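Long-range contacts in single domain haemoglobin (Campylobacter jejuni, PDB 2WY4), which binds a haem whose iron can take small ligands such as cyanide, and probably serves in oxygen binding or nitric oxide detoxification: residues A[29-34]-A[95-100]; A[21-26]-A[103-108]; A[11-16]-A[59-64]; A[89-94]-A[129-134]. All coordinates share one frame; numbering follows the deposited sequence. Where two conformers were deposited one is given.

Overall arrangement
The four contacts tie together an all-helical globin fold. Contacts 1 and 2 share helix 4-34 and helix 94-109; their centres are about 11 Å apart, and Ile-30 of the first packs on Ala-104 and Asn-107 of the second. Contact 3 joins the earlier part of helix 4-34 to helix 51-65 and meets contact 2 where Leu-16 packs on Leu-23. Contact 4, about 15 Å from contact 1 between centres, connects the segment leading into helix 94-109 with helix 113-139. Along the chain contact 3 closes before contact 4 opens, whereas contact 1 lies within the span of contact 2. Contacts 1 and 4 both touch the haem, so residues of both line its pocket.

Contact 1 (A[29-34]-A[95-100]). With HEM (protoporphyrin IX containing Fe), chain B.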
# COMPACT_ATOMS: atom_id res chain seq x y z
N LYS A 29 -3.02 -4.86 11.49
CA LYS A 29 -3.03 -4.80 12.96
C LYS A 29 -2.89 -3.35 13.45
O LYS A 29 -3.67 -2.86 14.27
CB LYS A 29 -1.92 -5.66 13.54
CG LYS A 29 -1.84 -5.69 15.07
CD LYS A 29 -0.65 -6.51 15.56
CE LYS A 29 -0.40 -6.31 17.06
NZ LYS A 29 0.43 -7.40 17.70
N ILE A 30 -1.89 -2.67 12.93
CA ILE A 30 -1.63 -1.27 13.32
C ILE A 30 -2.81 -0.39 12.93
O ILE A 30 -3.31 0.38 13.74
CB ILE A 30 -0.34 -0.76 12.67
CG1 ILE A 30 0.89 -1.43 13.30
CG2 ILE A 30 -0.25 0.75 12.82
CD1 ILE A 30 2.12 -1.34 12.46
N MET A 31 -3.27 -0.50 11.70
CA MET A 31 -4.31 0.38 11.26
C MET A 31 -5.62 0.17 11.99
O MET A 31 -6.26 1.12 12.38
CB MET A 31 -4.53 0.33 9.76
CG MET A 31 -5.51 1.38 9.27
SD MET A 31 -5.52 1.58 7.48
CE MET A 31 -6.12 -0.03 6.98
N PHE A 32 -6.02 -1.09 12.20
CA PHE A 32 -7.27 -1.35 12.90
C PHE A 32 -7.19 -0.94 14.37
O PHE A 32 -8.19 -0.54 14.96
CB PHE A 32 -7.70 -2.80 12.73
CG PHE A 32 -8.03 -3.17 11.31
CD1 PHE A 32 -8.36 -2.19 10.37
CD2 PHE A 32 -8.02 -4.49 10.93
CE1 PHE A 32 -8.67 -2.53 9.06
CE2 PHE A 32 -8.34 -4.82 9.61
CZ PHE A 32 -8.63 -3.86 8.69
N ASN A 33 -6.00 -1.02 14.95
CA ASN A 33 -5.81 -0.58 16.34
C ASN A 33 -5.81 0.91 16.50
O ASN A 33 -6.39 1.43 17.47
CB ASN A 33 -4.46 -1.06 16.87
CG ASN A 33 -4.27 -0.69 18.33
OD1 ASN A 33 -4.88 -1.30 19.19
ND2 ASN A 33 -3.51 0.38 18.59
N ASP A 34 -5.14 1.63 15.59
CA ASP A 34 -4.94 3.07 15.72
C ASP A 34 -6.07 3.85 15.09
O ASP A 34 -6.37 4.99 15.50
CB ASP A 34 -3.63 3.50 15.03
CG ASP A 34 -2.39 3.13 15.81
OD1 ASP A 34 -2.48 2.60 16.94
OD2 ASP A 34 -1.25 3.34 15.31
N PRO A 95 -2.89 9.33 3.86
CA PRO A 95 -1.88 9.54 4.90
C PRO A 95 -1.99 8.55 6.10
O PRO A 95 -0.99 8.27 6.79
CB PRO A 95 -2.12 10.99 5.34
CG PRO A 95 -2.78 11.62 4.20
CD PRO A 95 -3.68 10.56 3.65
N ILE A 96 -3.19 8.04 6.37
CA ILE A 96 -3.36 7.06 7.43
C ILE A 96 -2.68 5.76 7.02
O ILE A 96 -1.91 5.17 7.75
CB ILE A 96 -4.86 6.83 7.71
CG1 ILE A 96 -5.46 8.09 8.33
CG2 ILE A 96 -5.04 5.67 8.62
CD1 ILE A 96 -6.98 8.04 8.47
N VAL A 97 -3.00 5.30 5.82
CA VAL A 97 -2.37 4.10 5.29
C VAL A 97 -0.86 4.25 5.25
O VAL A 97 -0.13 3.33 5.61
CB VAL A 97 -2.99 3.71 3.90
CG1 VAL A 97 -2.11 2.72 3.16
CG2 VAL A 97 -4.39 3.17 4.12
N GLY A 98 -0.36 5.41 4.82
CA GLY A 98 1.08 5.59 4.75
C GLY A 98 1.73 5.50 6.13
O GLY A 98 2.79 4.90 6.28
N ALA A 99 1.12 6.13 7.12
CA ALA A 99 1.69 6.09 8.45
C ALA A 99 1.73 4.65 8.98
O ALA A 99 2.74 4.21 9.53
CB ALA A 99 0.91 7.00 9.39
N CYS A 100 0.66 3.90 8.74
CA CYS A 100 0.59 2.54 9.26
C CYS A 100 1.53 1.61 8.47
O CYS A 100 2.16 0.75 9.04
CB CYS A 100 -0.83 2.02 9.18
SG CYS A 100 -1.97 2.91 10.24
CHA HEM B . -9.02 -3.07 -1.07
CHB HEM B . -4.58 -1.80 -2.41
CHC HEM B . -5.06 2.32 0.05
CHD HEM B . -9.25 0.72 1.90
C1A HEM B . -7.84 -3.06 -1.71
C2A HEM B . -7.33 -4.05 -2.60
C3A HEM B . -6.08 -3.72 -2.98
C4A HEM B . -5.78 -2.48 -2.29
CMA HEM B . -5.18 -4.50 -3.95
CAA HEM B . -8.13 -5.30 -3.07
CBA HEM B . -9.37 -4.90 -3.89
CGA HEM B . -9.23 -4.87 -5.37
O1A HEM B . -8.25 -5.44 -5.92
O2A HEM B . -10.18 -4.31 -6.03
C1B HEM B . -4.31 -0.59 -1.83
C2B HEM B . -3.12 0.16 -2.00
C3B HEM B . -3.26 1.31 -1.32
C4B HEM B . -4.54 1.31 -0.70
CMB HEM B . -1.89 -0.33 -2.75
CAB HEM B . -2.26 2.45 -1.12
CBB HEM B . -1.54 2.94 -2.12
C1C HEM B . -6.25 2.30 0.74
C2C HEM B . -6.82 3.31 1.55
C3C HEM B . -7.95 2.84 2.05
C4C HEM B . -8.14 1.48 1.61
CMC HEM B . -6.24 4.72 1.73
CAC HEM B . -8.89 3.59 2.98
CBC HEM B . -9.14 3.09 4.20
C1D HEM B . -9.55 -0.45 1.24
C2D HEM B . -10.72 -1.20 1.52
C3D HEM B . -10.69 -2.38 0.61
C4D HEM B . -9.50 -2.22 -0.14
CMD HEM B . -11.79 -0.85 2.53
CAD HEM B . -11.69 -3.53 0.52
CBD HEM B . -11.07 -4.75 1.19
CGD HEM B . -12.04 -5.86 1.45
O1D HEM B . -12.00 -6.40 2.57
O2D HEM B . -12.81 -6.20 0.51
NA HEM B . -6.87 -2.10 -1.51
NB HEM B . -5.17 0.14 -1.05
NC HEM B . -7.08 1.19 0.78
ND HEM B . -8.82 -1.07 0.25
FE HEM B . -7.00 -0.46 -0.40
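At the crossing of the globin B and G helices, beside the distal side of the haem pocket, Met-31 of segment 29-34 packs against Cys-100 and Val-97 of segment 95-100. The two short helical segments run at 125° with their axes 9.5 Å apart. Cys-100 points its thiol into the angle between Ile-30 and Met-31, where SG comes within 3.6 Å of Met-31 CA and lies against the start of that side chain. Beside it, the CG2 branch of Ile-30 touches SG at 3.8 Å. The sulfur thus rests against helix 4-34, and Phe-27 and Tyr-35 also pack on Cys-100.

Further out, Met-31 leaves its helix with CG trans to the backbone N (chi1 -173°) and runs extended as far as SD, passing over Cys-100 toward Val-97. The bend at chi3 (64°) then turns the terminal methyl CE toward the haem, leaving the side chain about 5 Å from the bound cyanide. Phe-42, which belongs to the cyanide pocket, also touches Met-31. Val-97 links this packing to the cofactor: its CG2 stands 3.9 Å from Met-31 SD, while the same methyl rests 3.4 Å from the haem methyl carbon CMC.

Contact 2 (A[21-26]-A[103-108]); sequences EDLTNE and KAIKNL
Glu-26 and Ala-104 mark the closest backbone approach of segments 21-26 and 103-108, with their CA atoms 5.6 Å apart. The axes of the two segments come within 8.9 Å and make an angle of 122°, and helix 4-34 is kinked at residues 21 and 22. This is a B/G helix pairing of the globin fold, and the small side chain of Ala-104 at the crossing suits so near an approach.

Leu-23 fills one side of the crossing. Its CD1 lies over the backbone of Ala-104, 3.6 Å from the carbonyl carbon C, and both its methyls face Ile-105 CG1, CD1 at 3.9 Å. Leu-108 reaches back from the other helix: CD1 sits on Asp-22 O at 3.3 Å, while CD2 touches Glu-26 CG, the two side chains crossing at a slant.

In that glutamate chi1 (179°) sets CG against Ala-104, and the bend at chi2 (76°) turns the carboxylate to Asn-107. There ND2 of Asn-107 donates to OE2 of Glu-26 over 2.9 Å, on the anti side of the carboxylate, with the amide and carboxylate planes turned steeply against each other. The chemistry is therefore divided: buried apolar packing lies around Leu-23 and Ala-104, and toward the more exposed margin a single bond from Asn-107 would help to orient the Glu-26 carboxylate.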
# COMPACT_ATOMS: atom_id res chain seq x y z
N GLU A 21 3.04 -10.84 3.03
CA GLU A 21 1.83 -11.07 3.79
C GLU A 21 2.05 -10.80 5.27
O GLU A 21 1.16 -10.34 5.94
CB GLU A 21 1.30 -12.51 3.61
CG GLU A 21 -0.02 -12.78 4.30
CD GLU A 21 -0.54 -14.20 4.06
OE1 GLU A 21 0.12 -14.96 3.32
OE2 GLU A 21 -1.60 -14.52 4.62
N ASP A 22 3.25 -11.11 5.75
CA ASP A 22 3.55 -10.81 7.13
C ASP A 22 3.58 -9.28 7.36
O ASP A 22 3.09 -8.77 8.37
CB ASP A 22 4.85 -11.51 7.48
CG ASP A 22 4.78 -12.97 7.17
OD1 ASP A 22 3.81 -13.57 7.62
OD2 ASP A 22 5.62 -13.52 6.47
N LEU A 23 4.15 -8.56 6.40
CA LEU A 23 4.17 -7.10 6.48
C LEU A 23 2.73 -6.56 6.49
O LEU A 23 2.40 -5.68 7.26
CB LEU A 23 4.89 -6.53 5.28
CG LEU A 23 4.96 -5.02 5.18
CD1 LEU A 23 5.67 -4.44 6.39
CD2 LEU A 23 5.69 -4.63 3.93
N THR A 24 1.87 -7.08 5.60
CA THR A 24 0.54 -6.53 5.56
C THR A 24 -0.31 -6.98 6.73
O THR A 24 -1.19 -6.27 7.16
CB THR A 24 -0.14 -6.73 4.23
OG1 THR A 24 -0.21 -8.13 3.95
CG2 THR A 24 0.68 -6.10 3.12
N ASN A 25 -0.06 -8.17 7.26
CA ASN A 25 -0.73 -8.54 8.49
C ASN A 25 -0.43 -7.50 9.57
O ASN A 25 -1.31 -7.07 10.28
CB ASN A 25 -0.29 -9.91 8.98
CG ASN A 25 -0.98 -11.02 8.31
OD1 ASN A 25 -2.06 -10.85 7.75
ND2 ASN A 25 -0.37 -12.18 8.39
N GLU A 26 0.83 -7.09 9.67
CA GLU A 26 1.25 -6.07 10.65
C GLU A 26 0.61 -4.71 10.34
O GLU A 26 0.10 -4.05 11.23
CB GLU A 26 2.78 -6.00 10.73
CG GLU A 26 3.31 -4.95 11.71
CD GLU A 26 3.20 -5.35 13.15
OE1 GLU A 26 2.85 -6.50 13.44
OE2 GLU A 26 3.53 -4.51 14.02
N LYS A 103 5.14 2.30 9.53
CA LYS A 103 5.37 1.72 10.83
C LYS A 103 5.53 0.19 10.74
O LYS A 103 6.38 -0.37 11.40
CB LYS A 103 4.26 2.11 11.81
CG LYS A 103 4.48 1.51 13.16
CD LYS A 103 3.63 2.16 14.22
CE LYS A 103 2.29 1.50 14.39
NZ LYS A 103 1.84 1.62 15.82
N ALA A 104 4.70 -0.45 9.93
CA ALA A 104 4.79 -1.89 9.74
C ALA A 104 6.17 -2.25 9.18
O ALA A 104 6.79 -3.24 9.60
CB ALA A 104 3.69 -2.37 8.77
N ILE A 105 6.65 -1.43 8.25
CA ILE A 105 7.96 -1.65 7.65
C ILE A 105 9.07 -1.52 8.70
O ILE A 105 9.95 -2.34 8.79
CB ILE A 105 8.17 -0.69 6.45
CG1 ILE A 105 7.33 -1.15 5.26
CG2 ILE A 105 9.65 -0.63 6.04
CD1 ILE A 105 7.35 -0.15 4.11
N LYS A 106 9.00 -0.47 9.48
CA LYS A 106 9.95 -0.28 10.56
C LYS A 106 9.93 -1.47 11.52
O LYS A 106 10.96 -1.97 11.90
CB LYS A 106 9.66 1.00 11.35
CG LYS A 106 10.89 1.76 11.77
CD LYS A 106 11.66 1.04 12.82
CE LYS A 106 12.60 1.99 13.54
NZ LYS A 106 11.93 3.32 13.75
N ASN A 107 8.73 -1.93 11.88
CA ASN A 107 8.59 -3.05 12.84
C ASN A 107 9.14 -4.35 12.34
O ASN A 107 9.84 -5.05 13.07
CB ASN A 107 7.14 -3.27 13.26
CG ASN A 107 6.60 -2.15 14.12
OD1 ASN A 107 7.36 -1.30 14.64
ND2 ASN A 107 5.29 -2.19 14.36
N LEU A 108 8.80 -4.70 11.10
CA LEU A 108 9.15 -6.03 10.61
C LEU A 108 10.44 -6.10 9.84
O LEU A 108 11.15 -7.11 9.93
CB LEU A 108 8.01 -6.63 9.75
CG LEU A 108 6.65 -6.94 10.35
CD1 LEU A 108 6.04 -8.15 9.70
CD2 LEU A 108 6.67 -7.11 11.83

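Contact 3 (A[11-16]-A[59-64]); sequences DCVPIL and AILMAA
Leu-16 and Leu-61 pass each other head to tail, the end of Leu-61 lying beside the CB of Leu-16 rather than meeting the other side chain end on. The CD2 methyl of Leu-61 carries most of this contact: it rests 3.5 Å from Leu-16 CB and, turned toward the backbone, 3.4 Å from Val-13 O. With CG trans to the carbonyl carbon of Leu-61 (chi1 -81°), the branch leans across to segment 11-16. Val-13 crosses the same leucine obliquely and divides its two methyls between partners, CG1 facing Leu-61 CD2 and CG2 meeting Ala-64 CB at 3.8 Å.

These residues join the globin A helix, the early part of helix 4-34, to the E helix, residues 51-65. The segments run almost antiparallel, at 164°, with axes 9.5 Å apart, and all the side-chain contacts between them are apolar.

On the inner side, Leu-16 and Ile-60 meet at about a right angle, CD1 of Leu-16 touching CG2 of Ile-60 at 3.9 Å. Ile-60 packs further on Trp-119 of helix 113-139 and Leu-101 of helix 94-109, and its side chain comes within about 5 Å of the haem.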
# COMPACT_ATOMS: atom_id res chain seq x y z
N ASP A 11 15.20 -3.66 -4.59
CA ASP A 11 15.82 -4.62 -3.69
C ASP A 11 14.81 -5.18 -2.72
O ASP A 11 14.97 -6.26 -2.19
CB ASP A 11 16.94 -3.96 -2.86
CG ASP A 11 18.18 -3.59 -3.65
OD1 ASP A 11 18.40 -4.04 -4.79
OD2 ASP A 11 19.03 -2.84 -3.14
N CYS A 12 13.76 -4.42 -2.48
CA CYS A 12 12.72 -4.83 -1.55
C CYS A 12 11.69 -5.76 -2.17
O CYS A 12 10.93 -6.40 -1.43
CB CYS A 12 12.04 -3.62 -0.92
SG CYS A 12 13.13 -2.76 0.26
N VAL A 13 11.64 -5.85 -3.51
CA VAL A 13 10.73 -6.79 -4.16
C VAL A 13 10.84 -8.23 -3.59
O VAL A 13 9.86 -8.81 -3.16
CB VAL A 13 10.82 -6.73 -5.68
CG1 VAL A 13 10.04 -7.90 -6.31
CG2 VAL A 13 10.26 -5.43 -6.18
N PRO A 14 12.03 -8.82 -3.57
CA PRO A 14 12.17 -10.16 -3.00
C PRO A 14 11.73 -10.28 -1.55
O PRO A 14 11.21 -11.32 -1.12
CB PRO A 14 13.67 -10.45 -3.13
CG PRO A 14 14.22 -9.45 -4.02
CD PRO A 14 13.28 -8.34 -4.14
N ILE A 15 11.97 -9.23 -0.78
CA ILE A 15 11.60 -9.25 0.62
C ILE A 15 10.10 -9.35 0.75
O ILE A 15 9.56 -10.07 1.58
CB ILE A 15 12.11 -7.96 1.32
CG1 ILE A 15 13.65 -7.92 1.28
CG2 ILE A 15 11.57 -7.85 2.74
CD1 ILE A 15 14.26 -6.62 1.88
N LEU A 16 9.41 -8.62 -0.11
CA LEU A 16 7.97 -8.63 -0.15
C LEU A 16 7.44 -9.93 -0.76
O LEU A 16 6.36 -10.40 -0.38
CB LEU A 16 7.44 -7.44 -0.94
CG LEU A 16 7.68 -6.03 -0.44
CD1 LEU A 16 7.51 -4.99 -1.54
CD2 LEU A 16 6.69 -5.76 0.63
N ALA A 59 -0.26 -5.82 -4.40
CA ALA A 59 -0.35 -4.47 -4.95
C ALA A 59 0.91 -3.64 -4.63
O ALA A 59 1.32 -2.81 -5.46
CB ALA A 59 -1.55 -3.78 -4.39
N ILE A 60 1.47 -3.82 -3.42
CA ILE A 60 2.70 -3.13 -3.09
C ILE A 60 3.81 -3.64 -4.00
O ILE A 60 4.61 -2.86 -4.49
CB ILE A 60 3.02 -3.26 -1.57
CG1 ILE A 60 1.93 -2.56 -0.76
CG2 ILE A 60 4.37 -2.61 -1.27
CD1 ILE A 60 1.98 -2.81 0.72
N LEU A 61 3.87 -4.96 -4.20
CA LEU A 61 4.85 -5.51 -5.13
C LEU A 61 4.69 -4.91 -6.51
O LEU A 61 5.67 -4.62 -7.20
CB LEU A 61 4.67 -7.01 -5.25
CG LEU A 61 5.31 -7.82 -4.12
CD1 LEU A 61 4.72 -9.19 -4.05
CD2 LEU A 61 6.80 -7.93 -4.37
N MET A 62 3.44 -4.80 -6.97
CA MET A 62 3.17 -4.24 -8.27
C MET A 62 3.72 -2.82 -8.37
O MET A 62 4.26 -2.43 -9.39
CB MET A 62 1.66 -4.23 -8.55
CG MET A 62 1.27 -3.91 -9.94
SD MET A 62 1.85 -5.26 -11.07
CE MET A 62 0.76 -4.91 -12.44
N ALA A 63 3.56 -2.05 -7.30
CA ALA A 63 4.03 -0.67 -7.31
C ALA A 63 5.58 -0.64 -7.28
O ALA A 63 6.21 0.13 -7.99
CB ALA A 63 3.45 0.09 -6.13
N ALA A 64 6.17 -1.45 -6.42
CA ALA A 64 7.63 -1.48 -6.33
C ALA A 64 8.26 -1.87 -7.67
O ALA A 64 9.24 -1.29 -8.10
CB ALA A 64 8.07 -2.42 -5.20

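Contact 4 (A[89-94]-A[129-134]); sequences VKEEHY and FYIDIE. With HEM (protoporphyrin IX containing Fe), chain B.
The ring of Tyr-94 lies between Ile-131 and the haem. CG1 of Ile-131 covers one face in a CH-pi contact, 3.8 Å from the ring centroid and displaced toward the rim, whereas the haem methyl CMC sits over the centre of the opposite face. In the ring plane, Glu-91 O and the haem vinyl carbon CBB lie at the edge. Near that plane, also at the edge, the phenol OH donates a short hydrogen bond of 2.6 Å to Glu-134 OE1, which is met on the syn side and 25° out of the carboxylate plane. Tyr-130 comes to the tyrosine through its CB, which lies 3.4 Å from Tyr-94 OH, the side chains crossing at about a right angle; one face of its own ring carries haem CBB, and Glu-134 OE2 lies in plane at its edge.

Glu-134 OE1 also accepts from a water that donates to Val-89 O, bridging the two segments a second time.

The other carboxylate oxygen, OE2, is hydrogen-bonded to ND1 of His-84, the axial ligand of the iron. Tyr-94, Glu-134 and His-84 thus form a proximal hydrogen-bonded chain, as in bacterial flavohaemoglobins, which joins the start of helix 94-109, helix 113-139 and helix 74-86 on the proximal side of the haem.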
# COMPACT_ATOMS: atom_id res chain seq x y z
N VAL A 89 -13.28 5.33 0.08
CA VAL A 89 -11.90 5.69 0.34
C VAL A 89 -11.69 7.10 -0.20
O VAL A 89 -11.91 7.38 -1.38
CB VAL A 89 -10.96 4.72 -0.35
CG1 VAL A 89 -9.54 5.21 -0.22
CG2 VAL A 89 -11.13 3.31 0.21
N LYS A 90 -11.20 7.99 0.66
CA LYS A 90 -10.94 9.36 0.27
C LYS A 90 -9.47 9.68 0.24
O LYS A 90 -8.66 8.99 0.85
CB LYS A 90 -11.60 10.34 1.23
CG LYS A 90 -13.07 10.12 1.44
CD LYS A 90 -13.84 10.38 0.17
CE LYS A 90 -15.27 9.88 0.31
NZ LYS A 90 -16.11 10.28 -0.85
N GLU A 91 -9.13 10.79 -0.43
CA GLU A 91 -7.77 11.27 -0.46
C GLU A 91 -7.20 11.32 0.94
O GLU A 91 -6.05 10.96 1.15
CB GLU A 91 -7.68 12.69 -1.04
CG GLU A 91 -8.28 12.88 -2.42
CD GLU A 91 -8.21 14.32 -2.88
OE1 GLU A 91 -7.37 15.09 -2.33
OE2 GLU A 91 -9.01 14.69 -3.80
N GLU A 92 -8.00 11.77 1.90
CA GLU A 92 -7.52 11.95 3.25
C GLU A 92 -7.25 10.66 4.02
O GLU A 92 -6.72 10.70 5.11
CB GLU A 92 -8.52 12.81 4.05
CG GLU A 92 -8.63 14.23 3.57
CD GLU A 92 -9.28 14.40 2.22
OE1 GLU A 92 -10.24 13.66 1.91
OE2 GLU A 92 -8.85 15.31 1.45
N HIS A 93 -7.64 9.51 3.46
CA HIS A 93 -7.30 8.23 4.13
C HIS A 93 -5.90 7.80 3.77
O HIS A 93 -5.30 7.06 4.48
CB HIS A 93 -8.22 7.10 3.70
CG HIS A 93 -9.61 7.17 4.26
ND1 HIS A 93 -10.72 7.28 3.46
CD2 HIS A 93 -10.07 7.09 5.53
CE1 HIS A 93 -11.80 7.30 4.22
NE2 HIS A 93 -11.43 7.15 5.48
N TYR A 94 -5.37 8.28 2.65
CA TYR A 94 -4.06 7.84 2.20
C TYR A 94 -2.93 8.15 3.20
O TYR A 94 -2.04 7.30 3.37
CB TYR A 94 -3.74 8.26 0.75
CG TYR A 94 -4.44 7.41 -0.27
CD1 TYR A 94 -5.75 7.66 -0.61
CD2 TYR A 94 -3.81 6.31 -0.84
CE1 TYR A 94 -6.42 6.86 -1.49
CE2 TYR A 94 -4.48 5.51 -1.72
CZ TYR A 94 -5.77 5.79 -2.05
OH TYR A 94 -6.43 4.99 -2.96
N PHE A 129 -0.72 8.35 -7.35
CA PHE A 129 -1.24 7.64 -8.52
C PHE A 129 -2.65 7.08 -8.28
O PHE A 129 -3.53 7.24 -9.14
CB PHE A 129 -0.27 6.53 -8.91
CG PHE A 129 -0.52 5.93 -10.25
CD1 PHE A 129 -0.22 6.60 -11.41
CD2 PHE A 129 -1.06 4.66 -10.35
CE1 PHE A 129 -0.44 6.03 -12.64
CE2 PHE A 129 -1.32 4.09 -11.59
CZ PHE A 129 -1.01 4.78 -12.73
N TYR A 130 -2.87 6.46 -7.13
CA TYR A 130 -4.19 5.94 -6.79
C TYR A 130 -5.20 7.07 -6.60
O TYR A 130 -6.31 7.05 -7.15
CB TYR A 130 -4.14 5.12 -5.50
CG TYR A 130 -3.75 3.67 -5.65
CD1 TYR A 130 -2.45 3.31 -5.92
CD2 TYR A 130 -4.71 2.66 -5.51
CE1 TYR A 130 -2.09 1.99 -6.05
CE2 TYR A 130 -4.35 1.35 -5.66
CZ TYR A 130 -3.06 1.00 -5.93
OH TYR A 130 -2.78 -0.34 -6.08
N ILE A 131 -4.80 8.09 -5.83
CA ILE A 131 -5.68 9.23 -5.55
C ILE A 131 -6.18 9.89 -6.84
O ILE A 131 -7.37 10.21 -6.96
CB ILE A 131 -4.95 10.28 -4.68
CG1 ILE A 131 -4.75 9.76 -3.25
CG2 ILE A 131 -5.72 11.60 -4.61
CD1 ILE A 131 -3.70 10.55 -2.44
N ASP A 132 -5.28 10.09 -7.78
CA ASP A 132 -5.65 10.80 -9.01
C ASP A 132 -6.65 10.01 -9.85
O ASP A 132 -7.60 10.58 -10.42
CB ASP A 132 -4.43 11.19 -9.86
CG ASP A 132 -3.57 12.30 -9.23
OD1 ASP A 132 -4.00 12.96 -8.25
OD2 ASP A 132 -2.42 12.55 -9.64
N ILE A 133 -6.46 8.70 -9.92
CA ILE A 133 -7.38 7.84 -10.66
C ILE A 133 -8.75 7.82 -9.96
O ILE A 133 -9.80 7.95 -10.62
CB ILE A 133 -6.79 6.40 -10.80
CG1 ILE A 133 -5.70 6.40 -11.87
CG2 ILE A 133 -7.84 5.37 -11.14
CD1 ILE A 133 -4.94 5.12 -12.00
N GLU A 134 -8.74 7.70 -8.64
CA GLU A 134 -9.95 7.69 -7.85
C GLU A 134 -10.68 9.04 -7.90
O GLU A 134 -11.91 9.08 -7.96
CB GLU A 134 -9.63 7.21 -6.43
CG GLU A 134 -9.32 5.70 -6.46
CD GLU A 134 -8.58 5.17 -5.25
OE1 GLU A 134 -8.59 5.83 -4.18
OE2 GLU A 134 -8.01 4.05 -5.35
CHA HEM B . -9.02 -3.07 -1.07
CHB HEM B . -4.58 -1.80 -2.41
CHC HEM B . -5.06 2.32 0.05
CHD HEM B . -9.25 0.72 1.90
C1A HEM B . -7.84 -3.06 -1.71
C2A HEM B . -7.33 -4.05 -2.60
C3A HEM B . -6.08 -3.72 -2.98
C4A HEM B . -5.78 -2.48 -2.29
CMA HEM B . -5.18 -4.50 -3.95
CAA HEM B . -8.13 -5.30 -3.07
CBA HEM B . -9.37 -4.90 -3.89
CGA HEM B . -9.23 -4.87 -5.37
O1A HEM B . -8.25 -5.44 -5.92
O2A HEM B . -10.18 -4.31 -6.03
C1B HEM B . -4.31 -0.59 -1.83
C2B HEM B . -3.12 0.16 -2.00
C3B HEM B . -3.26 1.31 -1.32
C4B HEM B . -4.54 1.31 -0.70
CMB HEM B . -1.89 -0.33 -2.75
CAB HEM B . -2.26 2.45 -1.12
CBB HEM B . -1.54 2.94 -2.12
C1C HEM B . -6.25 2.30 0.74
C2C HEM B . -6.82 3.31 1.55
C3C HEM B . -7.95 2.84 2.05
C4C HEM B . -8.14 1.48 1.61
CMC HEM B . -6.24 4.72 1.73
CAC HEM B . -8.89 3.59 2.98
CBC HEM B . -9.14 3.09 4.20
C1D HEM B . -9.55 -0.45 1.24
C2D HEM B . -10.72 -1.20 1.52
C3D HEM B . -10.69 -2.38 0.61
C4D HEM B . -9.50 -2.22 -0.14
CMD HEM B . -11.79 -0.85 2.53
CAD HEM B . -11.69 -3.53 0.52
CBD HEM B . -11.07 -4.75 1.19
CGD HEM B . -12.04 -5.86 1.45
O1D HEM B . -12.00 -6.40 2.57
O2D HEM B . -12.81 -6.20 0.51
NA HEM B . -6.87 -2.10 -1.51
NB HEM B . -5.17 0.14 -1.05
NC HEM B . -7.08 1.19 0.78
ND HEM B . -8.82 -1.07 0.25
FE HEM B . -7.00 -0.46 -0.40
O HOH W 1 -9.62 8.02 -3.06